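Local coordinates for transcriptional regulator (Rhodococcus sp., PDB 2O0Y), which probably binds DNA and regulates transcription as a member of the IclR family, at residues L159-P162 against E163-D166. Residues are numbered along the deposited sequence; the frame is centred on the assembly and turned at random.
Sequences LAAP and ELID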
ATOM      1  N   LEU B 159      18.656   5.844  -9.568  1.00 28.82           N
ATOM      2  CA  LEU B 159      19.000   5.175 -10.841  1.00 29.32           C
ATOM      3  C   LEU B 159      17.741   4.679 -11.500  1.00 29.67           C
ATOM      4  O   LEU B 159      17.644   4.688 -12.736  1.00 30.41           O
ATOM      5  CB  LEU B 159      19.926   3.973 -10.631  1.00 27.83           C
ATOM      6  CG  LEU B 159      21.390   4.190 -10.255  1.00 28.36           C
ATOM      7  CD1 LEU B 159      22.088   2.846  -9.981  1.00 27.71           C
ATOM      8  CD2 LEU B 159      22.136   4.932 -11.336  1.00 27.61           C
ATOM      9  N   ALA B 160      16.785   4.203 -10.697  1.00 29.50           N
ATOM     10  CA  ALA B 160      15.507   3.766 -11.271  1.00 29.70           C
ATOM     11  C   ALA B 160      14.477   4.893 -11.458  1.00 29.69           C
ATOM     12  O   ALA B 160      13.416   4.665 -12.000  1.00 30.37           O
ATOM     13  CB  ALA B 160      14.907   2.589 -10.465  1.00 28.60           C
ATOM     14  N   ALA B 161      14.777   6.107 -11.015  1.00 30.16           N
ATOM     15  CA  ALA B 161      13.774   7.158 -11.057  1.00 30.04           C
ATOM     16  C   ALA B 161      14.348   8.506 -11.439  1.00 30.50           C
ATOM     17  O   ALA B 161      14.250   9.434 -10.649  1.00 30.99           O
ATOM     18  CB  ALA B 161      13.036   7.254  -9.728  1.00 29.33           C
ATOM     19  N   PRO B 162      14.863   8.647 -12.682  1.00 31.14           N
ATOM     20  CA  PRO B 162      15.408   9.928 -13.104  1.00 31.32           C
ATOM     21  C   PRO B 162      14.318  10.998 -13.196  1.00 31.40           C
ATOM     22  O   PRO B 162      14.628  12.178 -13.094  1.00 31.43           O
ATOM     23  CB  PRO B 162      15.952   9.640 -14.510  1.00 31.50           C
ATOM     24  CG  PRO B 162      15.131   8.501 -14.992  1.00 31.80           C
ATOM     25  CD  PRO B 162      14.923   7.651 -13.769  1.00 31.26           C
ATOM     26  N   GLU B 163      13.057  10.588 -13.339  1.00 31.39           N
ATOM     27  CA  GLU B 163      11.961  11.570 -13.470  1.00 31.70           C
ATOM     28  C   GLU B 163      11.702  12.299 -12.142  1.00 31.81           C
ATOM     29  O   GLU B 163      11.014  13.330 -12.119  1.00 31.39           O
ATOM     30  CB  GLU B 163      10.676  10.912 -13.968  1.00 31.78           C
ATOM     31  CG  GLU B 163       9.860  10.151 -12.903  1.00 31.30           C
ATOM     32  CD  GLU B 163      10.406   8.796 -12.596  1.00 34.33           C
ATOM     33  OE1 GLU B 163      11.292   8.328 -13.365  1.00 31.70           O
ATOM     34  OE2 GLU B 163       9.955   8.203 -11.572  1.00 36.22           O
ATOM     35  N   LEU B 164      12.271  11.769 -11.056  1.00 30.90           N
ATOM     36  CA  LEU B 164      12.079  12.339  -9.730  1.00 30.93           C
ATOM     37  C   LEU B 164      13.212  13.247  -9.268  1.00 30.21           C
ATOM     38  O   LEU B 164      13.098  13.893  -8.228  1.00 30.16           O
ATOM     39  CB  LEU B 164      11.850  11.233  -8.698  1.00 31.04           C
ATOM     40  CG  LEU B 164      10.511  10.488  -8.789  1.00 32.30           C
ATOM     41  CD1 LEU B 164      10.308   9.684  -7.535  1.00 33.56           C
ATOM     42  CD2 LEU B 164       9.349  11.433  -8.992  1.00 32.55           C
ATOM     43  N   ILE B 165      14.298  13.303 -10.030  1.00 29.55           N
ATOM     44  CA  ILE B 165      15.489  14.027  -9.587  1.00 28.01           C
ATOM     45  C   ILE B 165      15.200  15.520  -9.281  1.00 28.10           C
ATOM     46  O   ILE B 165      15.558  16.033  -8.208  1.00 26.90           O
ATOM     47  CB  ILE B 165      16.680  13.786 -10.551  1.00 28.31           C
ATOM     48  CG1 ILE B 165      17.271  12.381 -10.271  1.00 27.97           C
ATOM     49  CG2 ILE B 165      17.754  14.848 -10.368  1.00 27.25           C
ATOM     50  CD1 ILE B 165      18.434  11.977 -11.166  1.00 29.70           C
ATOM     51  N   ASP B 166      14.503  16.192 -10.189  1.00 27.54           N
ATOM     52  CA  ASP B 166      14.187  17.606  -9.988  1.00 28.87           C
ATOM     53  C   ASP B 166      13.445  17.858  -8.671  1.00 28.77           C
ATOM     54  O   ASP B 166      13.784  18.785  -7.931  1.00 27.72           O
ATOM     55  CB  ASP B 166      13.378  18.154 -11.162  1.00 28.92           C
ATOM     56  CG  ASP B 166      14.246  18.560 -12.342  1.00 31.62           C
ATOM     57  OD1 ASP B 166      15.463  18.787 -12.162  1.00 35.11           O
ATOM     58  OD2 ASP B 166      13.704  18.670 -13.465  1.00 34.24           O
TER
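Ala161 and Pro162 meet Leu164 and Ile165 through two successive backbone hydrogen bonds. Leu164 N donates to Ala161 O at 3.1 Å with an N-H...O angle of 159°, and Ile165 N donates to Pro162 O at 3.3 Å with an angle of 167°. Both link residue i+3 back to residue i, closing two overlapping type I beta turns with the 3-10-like spacing that precedes the helix, and they wind the chain into the helix that carries Ile165 and Asp166.

Side-chain contact adds to this turn. Glu163 has CG lodged between its backbone N and carbonyl carbon (chi1 79°), and a second bend at chi2 folds the carboxylate back over Ala161. There Glu163 OE2 lies 3.7 Å from Ala161 CB and Glu163 OE1 3.6 Å from Ala161 CA. Glu163 OE1 also comes to 3.7 Å from Pro162 CD, so the acid rests against carbon atoms of both residues. Apolar contact is sparse: Leu164 CG stands 4.2 Å from Ala161 CB, while the CD1 end of Ile165 reaches 4.1 Å from Pro162 CA.

The turn connects helix 152-157 to helix 165-171 within the IclR C-terminal region. Leu159 and Ile165 both pack on Val186 of helix 178-192, where Arg183 forms a salt bridge with Asp166; Ala161 and Leu164 touch Arg119 of strand 113-120, and Leu164 also packs on Glu97 of the second subunit.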